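Long-range contacts in coiled-coil quantitatively-enriched protein 1 (Schizosaccharomyces pombe, PDB 7CUJ), which is a fragment of a telomere protein that, at full length, links telomeres to the meiotic centrosome and is required for telomere length regulation and chromosome segregation: residues D38-G43 and F232-V237; F125-F130 and I191-S196; G15-A20 and E280-I285; S101-F106 and L211-S216; L183-F188 and Q205-R210. All coordinates share one frame; numbering follows the deposited sequence.

Contact 1. Residues D38-G43 and F232-V237; sequences DHFCTG and FLVNIV
Phe40 and Cys41, near the C-terminal end of helix 34-41, reach across to Leu233, Val234 and Val237 on helix 232-243, an example of two helices joined by one aromatic ring and a sulfur. Phe40 leaves its helix toward the opposite one, and with CG anti to the backbone N (chi1 172°) the ring continues outward, so that its far end does the touching. CE2 lies 3.7 Å from Val234 CG2, and the same methyl makes an off-centre CH-pi contact, 4.1 Å from the centroid of the Phe40 ring. At the tip, CZ meets CB of Leu233 at 3.8 Å, that carbon lying at the ring edge. Val237 CG2 approaches CE2 more loosely. Beside the ring, Cys41 SG packs 3.7 Å from Val237 CG1 and also nears the carbonyl oxygen of Val234. Were Phe40 cut back to an alanine, Val234 CG2 and Leu233 CB would probably lose their aromatic partner and a gap would open between the helices. Helix 47-65 lines the same cluster, with Ile53 touching both Phe40 and Val237, while His39, next to Phe40, hydrogen-bonds to Asp46 and Lys52 of the second subunit. The arrangement is apolar helix-to-helix packing within a helical part of the chain, away from its parallel sheet and next to the subunit interface.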
# COMPACT_ATOMS: atom_id res chain seq x y z
N ASP A 38 -6.99 -2.65 -4.73
CA ASP A 38 -6.73 -3.85 -5.50
C ASP A 38 -7.13 -5.08 -4.70
O ASP A 38 -7.75 -6.00 -5.24
CB ASP A 38 -5.27 -3.91 -5.96
CG ASP A 38 -4.92 -5.18 -6.71
OD1 ASP A 38 -5.47 -5.38 -7.82
OD2 ASP A 38 -4.12 -5.97 -6.18
N HIS A 39 -6.79 -5.08 -3.40
CA HIS A 39 -7.10 -6.19 -2.51
C HIS A 39 -8.61 -6.35 -2.38
O HIS A 39 -9.14 -7.44 -2.59
CB HIS A 39 -6.42 -5.98 -1.15
CG HIS A 39 -6.60 -7.12 -0.21
ND1 HIS A 39 -5.74 -8.20 -0.19
CD2 HIS A 39 -7.54 -7.36 0.74
CE1 HIS A 39 -6.14 -9.06 0.73
NE2 HIS A 39 -7.24 -8.56 1.32
N PHE A 40 -9.29 -5.25 -2.04
CA PHE A 40 -10.71 -5.24 -1.73
C PHE A 40 -11.56 -5.59 -2.95
O PHE A 40 -12.61 -6.21 -2.82
CB PHE A 40 -11.10 -3.87 -1.16
CG PHE A 40 -12.58 -3.65 -0.96
CD1 PHE A 40 -13.25 -4.27 0.09
CD2 PHE A 40 -13.29 -2.83 -1.81
CE1 PHE A 40 -14.61 -4.07 0.28
CE2 PHE A 40 -14.65 -2.63 -1.62
CZ PHE A 40 -15.31 -3.25 -0.58
N CYS A 41 -11.09 -5.18 -4.14
CA CYS A 41 -11.89 -5.28 -5.35
C CYS A 41 -11.65 -6.58 -6.12
O CYS A 41 -12.31 -6.81 -7.13
CB CYS A 41 -11.65 -4.08 -6.26
SG CYS A 41 -12.43 -2.55 -5.69
N THR A 42 -10.72 -7.43 -5.65
CA THR A 42 -10.39 -8.64 -6.39
C THR A 42 -10.67 -9.91 -5.59
O THR A 42 -10.38 -11.00 -6.06
CB THR A 42 -8.94 -8.65 -6.89
OG1 THR A 42 -8.07 -8.42 -5.78
CG2 THR A 42 -8.68 -7.66 -8.00
N GLY A 43 -11.24 -9.78 -4.38
CA GLY A 43 -11.55 -10.96 -3.59
C GLY A 43 -12.07 -10.63 -2.20
O GLY A 43 -12.19 -9.46 -1.83
N PHE A 232 -21.99 -3.69 -4.15
CA PHE A 232 -22.20 -2.26 -4.26
C PHE A 232 -20.91 -1.49 -3.97
O PHE A 232 -20.49 -0.65 -4.78
CB PHE A 232 -23.36 -1.78 -3.39
CG PHE A 232 -23.54 -0.29 -3.36
CD1 PHE A 232 -23.98 0.40 -4.49
CD2 PHE A 232 -23.24 0.45 -2.22
CE1 PHE A 232 -24.13 1.78 -4.47
CE2 PHE A 232 -23.39 1.83 -2.21
CZ PHE A 232 -23.83 2.49 -3.33
N LEU A 233 -20.30 -1.76 -2.81
CA LEU A 233 -19.09 -1.06 -2.40
C LEU A 233 -17.97 -1.34 -3.40
O LEU A 233 -17.26 -0.43 -3.81
CB LEU A 233 -18.70 -1.49 -0.98
CG LEU A 233 -19.62 -1.01 0.14
CD1 LEU A 233 -19.11 -1.48 1.49
CD2 LEU A 233 -19.78 0.50 0.13
N VAL A 234 -17.85 -2.61 -3.80
CA VAL A 234 -16.78 -3.06 -4.68
C VAL A 234 -16.83 -2.29 -6.00
O VAL A 234 -15.80 -1.84 -6.49
CB VAL A 234 -16.80 -4.59 -4.86
CG1 VAL A 234 -16.04 -5.06 -6.08
CG2 VAL A 234 -16.29 -5.31 -3.61
N ASN A 235 -18.04 -2.11 -6.54
CA ASN A 235 -18.23 -1.52 -7.86
C ASN A 235 -17.94 -0.02 -7.86
O ASN A 235 -17.27 0.46 -8.77
CB ASN A 235 -19.60 -1.86 -8.45
CG ASN A 235 -19.68 -3.29 -8.96
OD1 ASN A 235 -18.74 -3.78 -9.58
ND2 ASN A 235 -20.79 -3.96 -8.71
N ILE A 236 -18.44 0.71 -6.85
CA ILE A 236 -18.26 2.15 -6.78
C ILE A 236 -16.78 2.49 -6.55
O ILE A 236 -16.32 3.53 -7.03
CB ILE A 236 -19.19 2.84 -5.76
CG1 ILE A 236 -18.88 2.46 -4.31
CG2 ILE A 236 -20.66 2.60 -6.11
CD1 ILE A 236 -19.62 3.28 -3.28
N VAL A 237 -16.06 1.62 -5.83
CA VAL A 237 -14.64 1.81 -5.60
C VAL A 237 -13.88 1.53 -6.90
O VAL A 237 -13.02 2.31 -7.30
CB VAL A 237 -14.11 0.95 -4.44
CG1 VAL A 237 -12.59 0.95 -4.38
CG2 VAL A 237 -14.70 1.37 -3.11

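Contact 2. Residues F125-F130 and I191-S196; sequences FISNQF and IEAYMS
Ser127, just past the end of strand 121-126, meets Glu192 and Ala193 in the first turn of helix 191-200. The buried side centres on Ala193, whose small side chain lets backbone and helix come together: the CA atoms of Ser127 and Ala193 are 5.0 Å apart. The methyl carbon CB of Ala193 lies 4.0 Å from Ser127 CB and 4.2 Å from CB of Phe125, whose ring turns off toward helix 170-173. Ser127 OG, held between the backbone N and the carbonyl carbon (chi1 64°), rests 3.5 Å from CB of Glu192. Its hydrogen bond goes to Asp190, which also takes the N-H of Ala193, so one carboxylate ties the serine to the start of the helix. On the partly exposed side the extended Glu192 chain runs past Ser127 OG, its CD 3.6 Å from that oxygen, and the carboxylate makes a salt bridge to Lys65 and a hydrogen bond to Gln58. Replacing Glu192 by an alanine would probably leave Lys65 without this charged mate and Ser127 OG without the CG and carboxylate that lie beside it. Ser127 and Glu192 are partly exposed, whereas Phe125 and Ala193 are buried. Strand 121-126 runs between strands 184-188 and 162-166, bonding through its backbone to each; the contact thus sets helix 191-200 against the C-terminal end of that strand, with helix 47-65 beyond the glutamate.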
# COMPACT_ATOMS: atom_id res chain seq x y z
N PHE A 125 -29.50 20.70 0.81
CA PHE A 125 -28.89 19.81 1.79
C PHE A 125 -27.41 19.65 1.47
O PHE A 125 -27.02 19.47 0.32
CB PHE A 125 -29.62 18.47 1.84
CG PHE A 125 -30.92 18.51 2.59
CD1 PHE A 125 -32.10 18.90 1.96
CD2 PHE A 125 -30.98 18.15 3.93
CE1 PHE A 125 -33.30 18.94 2.66
CE2 PHE A 125 -32.18 18.18 4.62
CZ PHE A 125 -33.34 18.58 3.99
N ILE A 126 -26.58 19.71 2.53
CA ILE A 126 -25.14 19.59 2.40
C ILE A 126 -24.62 18.87 3.65
O ILE A 126 -25.05 19.16 4.76
CB ILE A 126 -24.49 20.97 2.18
CG1 ILE A 126 -23.00 20.88 1.83
CG2 ILE A 126 -24.74 21.91 3.36
CD1 ILE A 126 -22.42 22.16 1.27
N SER A 127 -23.69 17.92 3.45
CA SER A 127 -23.29 17.03 4.52
C SER A 127 -21.97 17.48 5.15
O SER A 127 -21.08 16.66 5.38
CB SER A 127 -23.22 15.59 4.04
OG SER A 127 -22.23 15.45 3.04
N ASN A 128 -21.87 18.78 5.44
CA ASN A 128 -20.66 19.37 5.99
C ASN A 128 -20.99 20.74 6.59
O ASN A 128 -21.51 21.61 5.90
CB ASN A 128 -19.56 19.50 4.93
CG ASN A 128 -18.22 19.84 5.53
OD1 ASN A 128 -17.86 21.01 5.64
ND2 ASN A 128 -17.47 18.83 5.95
N GLN A 129 -20.66 20.91 7.88
CA GLN A 129 -21.02 22.11 8.61
C GLN A 129 -20.25 23.32 8.08
O GLN A 129 -20.84 24.36 7.81
CB GLN A 129 -20.81 21.92 10.12
CG GLN A 129 -21.25 23.11 10.96
CD GLN A 129 -22.73 23.40 10.84
OE1 GLN A 129 -23.57 22.58 11.22
NE2 GLN A 129 -23.06 24.56 10.31
N PHE A 130 -18.93 23.15 7.92
CA PHE A 130 -18.07 24.24 7.47
C PHE A 130 -18.55 24.79 6.13
O PHE A 130 -18.67 26.00 5.97
CB PHE A 130 -16.60 23.80 7.41
CG PHE A 130 -15.72 24.78 6.67
CD1 PHE A 130 -15.42 26.01 7.23
CD2 PHE A 130 -15.23 24.48 5.41
CE1 PHE A 130 -14.63 26.92 6.54
CE2 PHE A 130 -14.44 25.39 4.73
CZ PHE A 130 -14.14 26.61 5.30
N ILE A 191 -24.03 13.79 -2.72
CA ILE A 191 -24.71 12.50 -2.71
C ILE A 191 -24.73 11.94 -1.29
O ILE A 191 -25.69 11.27 -0.92
CB ILE A 191 -24.07 11.54 -3.74
CG1 ILE A 191 -24.55 11.83 -5.16
CG2 ILE A 191 -24.28 10.08 -3.36
CD1 ILE A 191 -26.05 11.67 -5.37
N GLU A 192 -23.68 12.21 -0.51
CA GLU A 192 -23.64 11.79 0.88
C GLU A 192 -24.90 12.29 1.60
O GLU A 192 -25.54 11.53 2.32
CB GLU A 192 -22.36 12.27 1.58
CG GLU A 192 -22.17 11.69 2.97
CD GLU A 192 -20.94 12.14 3.73
OE1 GLU A 192 -19.85 12.22 3.12
OE2 GLU A 192 -21.06 12.41 4.95
N ALA A 193 -25.25 13.56 1.36
CA ALA A 193 -26.44 14.16 1.95
C ALA A 193 -27.70 13.46 1.43
O ALA A 193 -28.64 13.26 2.19
CB ALA A 193 -26.48 15.64 1.65
N TYR A 194 -27.69 13.08 0.15
CA TYR A 194 -28.81 12.35 -0.42
C TYR A 194 -28.95 10.99 0.26
O TYR A 194 -30.03 10.66 0.74
CB TYR A 194 -28.68 12.22 -1.95
CG TYR A 194 -29.88 11.56 -2.59
CD1 TYR A 194 -31.02 12.29 -2.89
CD2 TYR A 194 -29.88 10.20 -2.87
CE1 TYR A 194 -32.12 11.68 -3.47
CE2 TYR A 194 -30.97 9.58 -3.45
CZ TYR A 194 -32.10 10.33 -3.75
OH TYR A 194 -33.19 9.73 -4.31
N MET A 195 -27.85 10.23 0.32
CA MET A 195 -27.82 8.93 0.97
C MET A 195 -28.43 9.03 2.36
O MET A 195 -29.31 8.24 2.72
CB MET A 195 -26.39 8.40 1.11
CG MET A 195 -25.67 8.14 -0.20
SD MET A 195 -26.34 6.74 -1.13
CE MET A 195 -27.49 7.58 -2.22
N SER A 196 -27.96 10.03 3.12
CA SER A 196 -28.30 10.24 4.52
C SER A 196 -29.78 10.61 4.67
O SER A 196 -30.48 10.03 5.50
CB SER A 196 -27.40 11.28 5.12
OG SER A 196 -27.67 11.46 6.50

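Contact 3. Residues G15-A20 and E280-I285; sequences GLPMSA and EKTRDI
The end of strand 11-16, the outermost strand within this chain on one side of the parallel sheet, packs against helix 275-294 through Gly15, Leu16 and Pro17. No hydrogen bond crosses between the two segments; methyl groups and a threonine hydroxyl meet a backbone carbonyl, a leucine and a proline ring. Ile285 points toward the strand, and its CD1 comes 3.5 Å from the carbonyl oxygen of Gly15 and 4.4 Å from CD2 of Leu16. That Leu16 methyl also meets CG2 of Thr282 at 4.2 Å, the two side chains crossing at about a right angle. With CG2 anti to the backbone N, Thr282 offers this methyl to the leucine, while OG1, beside the N, hydrogen-bonds to Ile278 O within its own helix. Pro17 CD lies 4.2 Å from the same OG1. On the leucine, Lys103 and Phe106 of helix 102-112 supply further packing, so Leu16 touches both helices. This is the layered packing of an alpha/beta fold, with helices laid against the strand that is outermost within this chain.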
# COMPACT_ATOMS: atom_id res chain seq x y z
N GLY A 15 -25.20 17.05 -13.71
CA GLY A 15 -23.81 16.68 -13.86
C GLY A 15 -22.92 17.90 -14.02
O GLY A 15 -23.05 18.65 -14.98
N LEU A 16 -22.00 18.08 -13.06
CA LEU A 16 -21.08 19.21 -13.05
C LEU A 16 -19.65 18.69 -13.07
O LEU A 16 -19.33 17.73 -12.37
CB LEU A 16 -21.33 20.04 -11.78
CG LEU A 16 -22.67 20.77 -11.71
CD1 LEU A 16 -22.95 21.24 -10.29
CD2 LEU A 16 -22.69 21.95 -12.67
N PRO A 17 -18.74 19.30 -13.86
CA PRO A 17 -17.39 18.78 -14.01
C PRO A 17 -16.50 19.09 -12.81
O PRO A 17 -16.69 20.10 -12.13
CB PRO A 17 -16.87 19.50 -15.27
CG PRO A 17 -17.62 20.82 -15.27
CD PRO A 17 -18.97 20.53 -14.65
N MET A 18 -15.53 18.21 -12.55
CA MET A 18 -14.56 18.42 -11.49
C MET A 18 -13.44 19.32 -12.00
O MET A 18 -13.12 19.33 -13.19
CB MET A 18 -13.95 17.09 -11.02
CG MET A 18 -14.95 16.10 -10.47
SD MET A 18 -14.14 14.78 -9.53
CE MET A 18 -14.25 15.45 -7.87
N SER A 19 -12.84 20.08 -11.07
CA SER A 19 -11.71 20.94 -11.36
C SER A 19 -10.44 20.09 -11.50
O SER A 19 -10.43 18.92 -11.12
CB SER A 19 -11.55 21.97 -10.29
OG SER A 19 -11.66 21.38 -9.01
N ALA A 20 -9.37 20.71 -12.02
CA ALA A 20 -8.08 20.05 -12.17
C ALA A 20 -7.58 19.58 -10.80
O ALA A 20 -7.03 18.48 -10.70
CB ALA A 20 -7.10 20.96 -12.85
N GLU A 280 -17.73 27.89 -18.68
CA GLU A 280 -18.69 28.00 -19.77
C GLU A 280 -19.81 26.99 -19.59
O GLU A 280 -20.98 27.35 -19.63
CB GLU A 280 -18.01 27.76 -21.12
CG GLU A 280 -17.31 28.98 -21.70
CD GLU A 280 -16.54 28.69 -22.97
OE1 GLU A 280 -16.87 29.28 -24.01
OE2 GLU A 280 -15.60 27.86 -22.92
N LYS A 281 -19.42 25.72 -19.39
CA LYS A 281 -20.36 24.61 -19.26
C LYS A 281 -21.27 24.83 -18.06
O LYS A 281 -22.47 24.60 -18.15
CB LYS A 281 -19.61 23.28 -19.15
CG LYS A 281 -18.92 22.79 -20.41
CD LYS A 281 -17.87 21.73 -20.15
CE LYS A 281 -17.03 21.40 -21.37
NZ LYS A 281 -15.89 20.53 -21.02
N THR A 282 -20.67 25.28 -16.94
CA THR A 282 -21.38 25.45 -15.68
C THR A 282 -22.46 26.51 -15.82
O THR A 282 -23.57 26.34 -15.32
CB THR A 282 -20.41 25.74 -14.53
OG1 THR A 282 -19.40 24.74 -14.52
CG2 THR A 282 -21.09 25.79 -13.17
N ARG A 283 -22.13 27.61 -16.51
CA ARG A 283 -23.05 28.71 -16.71
C ARG A 283 -24.20 28.28 -17.62
O ARG A 283 -25.36 28.59 -17.34
CB ARG A 283 -22.32 29.93 -17.28
CG ARG A 283 -21.52 30.69 -16.23
CD ARG A 283 -20.54 31.70 -16.80
NE ARG A 283 -19.78 32.29 -15.71
CZ ARG A 283 -18.96 33.33 -15.82
NH1 ARG A 283 -18.79 33.92 -16.99
NH2 ARG A 283 -18.32 33.78 -14.76
N ASP A 284 -23.87 27.54 -18.68
CA ASP A 284 -24.86 27.07 -19.65
C ASP A 284 -25.82 26.10 -18.98
O ASP A 284 -27.02 26.12 -19.28
CB ASP A 284 -24.19 26.49 -20.90
CG ASP A 284 -23.67 27.56 -21.86
OD1 ASP A 284 -23.37 28.68 -21.39
OD2 ASP A 284 -23.57 27.26 -23.07
N ILE A 285 -25.31 25.25 -18.08
CA ILE A 285 -26.15 24.35 -17.32
C ILE A 285 -27.03 25.16 -16.38
O ILE A 285 -28.22 24.86 -16.23
CB ILE A 285 -25.32 23.27 -16.58
CG1 ILE A 285 -24.71 22.26 -17.56
CG2 ILE A 285 -26.16 22.57 -15.52
CD1 ILE A 285 -23.55 21.47 -16.99

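Contact 4. Residues S101-F106 and L211-S216; sequences SSKFLF and LIHLGS
Lys103 and His213 approach from opposite directions, the lysine from the first turn of helix 102-112 and the imidazole from the end of strand 208-213. The extended lysine passes obliquely by the ring: CG is 3.7 Å from His213 CE1, and CE is 3.4 Å from ND1 of His213. Beyond CE, the ammonium reaches a salt bridge with Glu218 and a hydrogen bond to Tyr189 O, which fix where the chain ends. Leu211 CB packs 3.9 Å from Lys103 CE, while CD1 of Leu211 meets CE2 of Phe106 at 3.9 Å, the two side chains slanting past one another. Phe106 has CG anti to the backbone N (chi1 170°), which turns its ring toward Leu211 on the sheet. A water joins the segments, accepting from Ser102 N at 2.7 Å and lying 3.2 Å from His213 NE2. Ser101 OG, at the N-cap, receives weak bonds from the backbone N of Lys103 and Phe104. Residues 102-106 and 211-213 run at 147°, roughly antiparallel, as a helix layered over a parallel alpha/beta sheet.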
# COMPACT_ATOMS: atom_id res chain seq x y z
N SER A 101 -14.78 24.84 -7.36
CA SER A 101 -16.02 24.08 -7.23
C SER A 101 -17.04 24.53 -8.27
O SER A 101 -17.53 25.65 -8.23
CB SER A 101 -16.58 24.17 -5.84
OG SER A 101 -17.82 23.47 -5.75
N SER A 102 -17.38 23.60 -9.18
CA SER A 102 -18.44 23.78 -10.16
C SER A 102 -19.78 23.91 -9.46
O SER A 102 -20.73 24.42 -10.04
CB SER A 102 -18.47 22.63 -11.13
OG SER A 102 -17.58 22.85 -12.20
N LYS A 103 -19.86 23.41 -8.22
CA LYS A 103 -21.11 23.39 -7.47
C LYS A 103 -21.43 24.79 -6.95
O LYS A 103 -22.55 25.26 -7.10
CB LYS A 103 -21.04 22.35 -6.35
CG LYS A 103 -21.12 20.91 -6.82
CD LYS A 103 -21.13 19.90 -5.70
CE LYS A 103 -21.32 18.49 -6.21
NZ LYS A 103 -21.25 17.50 -5.11
N PHE A 104 -20.43 25.44 -6.35
CA PHE A 104 -20.55 26.81 -5.88
C PHE A 104 -20.90 27.73 -7.05
O PHE A 104 -21.82 28.54 -6.94
CB PHE A 104 -19.26 27.25 -5.17
CG PHE A 104 -19.22 26.98 -3.69
CD1 PHE A 104 -19.36 25.69 -3.20
CD2 PHE A 104 -19.01 28.01 -2.78
CE1 PHE A 104 -19.31 25.44 -1.84
CE2 PHE A 104 -18.96 27.76 -1.42
CZ PHE A 104 -19.11 26.47 -0.95
N LEU A 105 -20.17 27.58 -8.16
CA LEU A 105 -20.36 28.40 -9.34
C LEU A 105 -21.77 28.19 -9.90
O LEU A 105 -22.42 29.14 -10.31
CB LEU A 105 -19.29 28.08 -10.39
CG LEU A 105 -19.40 28.85 -11.71
CD1 LEU A 105 -19.31 30.35 -11.49
CD2 LEU A 105 -18.32 28.39 -12.69
N PHE A 106 -22.21 26.92 -9.92
CA PHE A 106 -23.55 26.59 -10.39
C PHE A 106 -24.59 27.36 -9.60
O PHE A 106 -25.47 27.99 -10.18
CB PHE A 106 -23.81 25.08 -10.33
CG PHE A 106 -25.24 24.70 -10.59
CD1 PHE A 106 -25.73 24.57 -11.88
CD2 PHE A 106 -26.12 24.49 -9.53
CE1 PHE A 106 -27.05 24.24 -12.12
CE2 PHE A 106 -27.45 24.16 -9.77
CZ PHE A 106 -27.91 24.04 -11.06
N LEU A 211 -26.79 17.73 -7.33
CA LEU A 211 -25.51 18.15 -7.87
C LEU A 211 -24.55 16.96 -7.75
O LEU A 211 -24.21 16.54 -6.65
CB LEU A 211 -25.01 19.35 -7.05
CG LEU A 211 -25.54 20.74 -7.44
CD1 LEU A 211 -26.96 20.69 -7.98
CD2 LEU A 211 -25.44 21.70 -6.27
N ILE A 212 -24.16 16.42 -8.91
CA ILE A 212 -23.33 15.23 -8.98
C ILE A 212 -22.11 15.54 -9.84
O ILE A 212 -22.25 15.90 -11.00
CB ILE A 212 -24.13 14.03 -9.52
CG1 ILE A 212 -25.28 13.65 -8.57
CG2 ILE A 212 -23.21 12.84 -9.77
CD1 ILE A 212 -26.23 12.60 -9.12
N HIS A 213 -20.92 15.40 -9.25
CA HIS A 213 -19.69 15.64 -9.98
C HIS A 213 -19.42 14.50 -10.96
O HIS A 213 -19.46 13.33 -10.58
CB HIS A 213 -18.51 15.88 -9.03
CG HIS A 213 -18.24 17.32 -8.76
ND1 HIS A 213 -18.25 17.85 -7.49
CD2 HIS A 213 -17.98 18.35 -9.60
CE1 HIS A 213 -17.99 19.14 -7.55
NE2 HIS A 213 -17.82 19.47 -8.84
N LEU A 214 -19.14 14.87 -12.21
CA LEU A 214 -18.85 13.92 -13.27
C LEU A 214 -17.53 13.21 -12.96
O LEU A 214 -16.50 13.86 -12.78
CB LEU A 214 -18.79 14.64 -14.62
CG LEU A 214 -20.13 15.11 -15.20
CD1 LEU A 214 -19.91 16.19 -16.25
CD2 LEU A 214 -20.89 13.94 -15.81
N GLY A 215 -17.60 11.87 -12.90
CA GLY A 215 -16.42 11.03 -12.76
C GLY A 215 -16.01 10.81 -11.30
O GLY A 215 -15.00 10.17 -11.04
N SER A 216 -16.81 11.35 -10.37
CA SER A 216 -16.54 11.23 -8.95
C SER A 216 -17.23 9.99 -8.39
O SER A 216 -17.87 9.25 -9.14
CB SER A 216 -16.99 12.48 -8.22
OG SER A 216 -18.40 12.56 -8.15
O HOH W 1 -15.59 21.65 -9.54

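Contact 5. Residues L183-F188 and Q205-R210; sequences LSATIF and QSLVLR
Thr186 and Phe188 bond through their backbones to Leu207 and Leu209 of segment 205-210. The N-H of Thr186 reaches Leu207 O at 2.7 Å with a bent angle of 142°, whereas Leu209 N to Thr186 O, also 2.7 Å, is nearly straight at 173°. Phe188 N then donates to Leu209 O at 2.8 Å, 169° at the hydrogen. Nearby, the hydroxyls of Thr186 and Ser206 share a hydrogen bond of 2.9 Å from OG1 to OG. Thr186 OG1 is brought there by its first torsion, which sets it beside its backbone N, near the Leu207 carbonyl. These bonds pair two parallel strands linked through helix 191-200 as a beta-alpha-beta unit within the six-stranded sheet. Side chains alternate between the faces. On the face with Thr186, the Phe188 ring presents its edge to Val208, CE2 being 3.7 Å from CG1 of Val208; on the other, Ile187 CG1 slants across Leu209 CB at 4.1 Å. Farther out, Tyr194 of the connecting helix meets Phe188 edge-to-face and Arg210 in a cation-pi contact, while the guanidinium of Arg210 makes a salt bridge to Asp13 on strand 11-16. Strand 121-126 bonds to the far edge of strand 184-188 through Ala185 and Ile187, and Leu207 lies against Trp292 and Leu293 of helix 275-294.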
# COMPACT_ATOMS: atom_id res chain seq x y z
N LEU A 183 -44.99 24.87 -2.82
CA LEU A 183 -43.88 25.66 -3.34
C LEU A 183 -42.61 25.52 -2.49
O LEU A 183 -42.29 26.41 -1.70
CB LEU A 183 -44.31 27.13 -3.51
CG LEU A 183 -44.96 27.82 -2.30
CD1 LEU A 183 -44.50 29.27 -2.19
CD2 LEU A 183 -46.48 27.75 -2.37
N SER A 184 -41.89 24.40 -2.67
CA SER A 184 -40.57 24.21 -2.07
C SER A 184 -39.74 23.21 -2.88
O SER A 184 -40.05 22.02 -2.92
CB SER A 184 -40.67 23.79 -0.62
OG SER A 184 -41.31 22.53 -0.49
N ALA A 185 -38.67 23.72 -3.53
CA ALA A 185 -37.76 22.89 -4.32
C ALA A 185 -36.57 22.46 -3.47
O ALA A 185 -36.19 23.16 -2.54
CB ALA A 185 -37.34 23.65 -5.56
N THR A 186 -35.98 21.30 -3.81
CA THR A 186 -34.94 20.67 -2.99
C THR A 186 -33.69 20.40 -3.82
O THR A 186 -33.75 19.78 -4.87
CB THR A 186 -35.44 19.38 -2.33
OG1 THR A 186 -36.68 19.66 -1.67
CG2 THR A 186 -34.47 18.82 -1.32
N ILE A 187 -32.54 20.87 -3.31
CA ILE A 187 -31.24 20.64 -3.93
C ILE A 187 -30.36 19.86 -2.96
O ILE A 187 -30.21 20.24 -1.80
CB ILE A 187 -30.57 21.97 -4.35
CG1 ILE A 187 -31.49 22.82 -5.23
CG2 ILE A 187 -29.24 21.70 -5.03
CD1 ILE A 187 -31.14 24.29 -5.22
N PHE A 188 -29.75 18.78 -3.46
CA PHE A 188 -28.72 18.07 -2.73
C PHE A 188 -27.36 18.51 -3.25
O PHE A 188 -27.02 18.24 -4.40
CB PHE A 188 -28.94 16.56 -2.82
CG PHE A 188 -30.10 16.09 -1.99
CD1 PHE A 188 -29.92 15.70 -0.67
CD2 PHE A 188 -31.39 16.08 -2.51
CE1 PHE A 188 -31.00 15.28 0.10
CE2 PHE A 188 -32.47 15.67 -1.74
CZ PHE A 188 -32.27 15.27 -0.44
N GLN A 205 -42.02 14.79 -0.98
CA GLN A 205 -42.92 15.27 -2.02
C GLN A 205 -42.50 16.68 -2.43
O GLN A 205 -43.08 17.66 -1.97
CB GLN A 205 -44.38 15.26 -1.53
CG GLN A 205 -45.06 13.90 -1.61
CD GLN A 205 -46.56 13.98 -1.46
OE1 GLN A 205 -47.10 14.93 -0.90
NE2 GLN A 205 -47.24 12.97 -1.97
N SER A 206 -41.48 16.75 -3.30
CA SER A 206 -41.05 18.00 -3.90
C SER A 206 -40.04 17.72 -5.02
O SER A 206 -39.57 16.60 -5.17
CB SER A 206 -40.47 18.95 -2.87
OG SER A 206 -39.23 18.47 -2.37
N LEU A 207 -39.74 18.77 -5.80
CA LEU A 207 -38.71 18.73 -6.83
C LEU A 207 -37.35 18.51 -6.17
O LEU A 207 -36.96 19.27 -5.28
CB LEU A 207 -38.75 20.07 -7.59
CG LEU A 207 -37.70 20.25 -8.69
CD1 LEU A 207 -38.06 19.44 -9.92
CD2 LEU A 207 -37.54 21.72 -9.04
N VAL A 208 -36.65 17.46 -6.61
CA VAL A 208 -35.34 17.11 -6.08
C VAL A 208 -34.29 17.25 -7.18
O VAL A 208 -34.35 16.56 -8.20
CB VAL A 208 -35.32 15.70 -5.46
CG1 VAL A 208 -33.91 15.22 -5.16
CG2 VAL A 208 -36.18 15.62 -4.21
N LEU A 209 -33.34 18.17 -6.96
CA LEU A 209 -32.19 18.36 -7.82
C LEU A 209 -30.96 17.79 -7.11
O LEU A 209 -30.78 18.02 -5.91
CB LEU A 209 -32.01 19.86 -8.08
CG LEU A 209 -32.66 20.42 -9.34
CD1 LEU A 209 -34.08 19.91 -9.55
CD2 LEU A 209 -32.65 21.94 -9.31
N ARG A 210 -30.13 17.06 -7.85
CA ARG A 210 -28.89 16.51 -7.30
C ARG A 210 -27.70 17.07 -8.07
O ARG A 210 -27.62 16.94 -9.29
CB ARG A 210 -28.89 14.98 -7.37
CG ARG A 210 -29.93 14.31 -6.48
CD ARG A 210 -29.65 12.83 -6.32
NE ARG A 210 -29.76 12.09 -7.57
CZ ARG A 210 -29.41 10.83 -7.74
NH1 ARG A 210 -28.90 10.14 -6.73
NH2 ARG A 210 -29.55 10.25 -8.91

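From the N terminus, strand 11-16 opens the widest loop, closed by contact 3 at helix 275-294, and the other four contacts lie inside it. Contact 1 starts at helix 34-41 and closes at helix 232-243, enclosing contacts 2, 4 and 5. Contact 4 links helix 102-112 to strand 208-213 and in turn encloses contacts 2 and 5, which cross because their segments alternate along the chain. Contacts 2 to 5 all reach the parallel sheet; contacts 3 and 4, centres about 7 Å apart, meet where strands 11-16 and 208-213 are neighbours. Contact 1 stands apart, its centre about 32 Å from that of contact 5, and joins two helices.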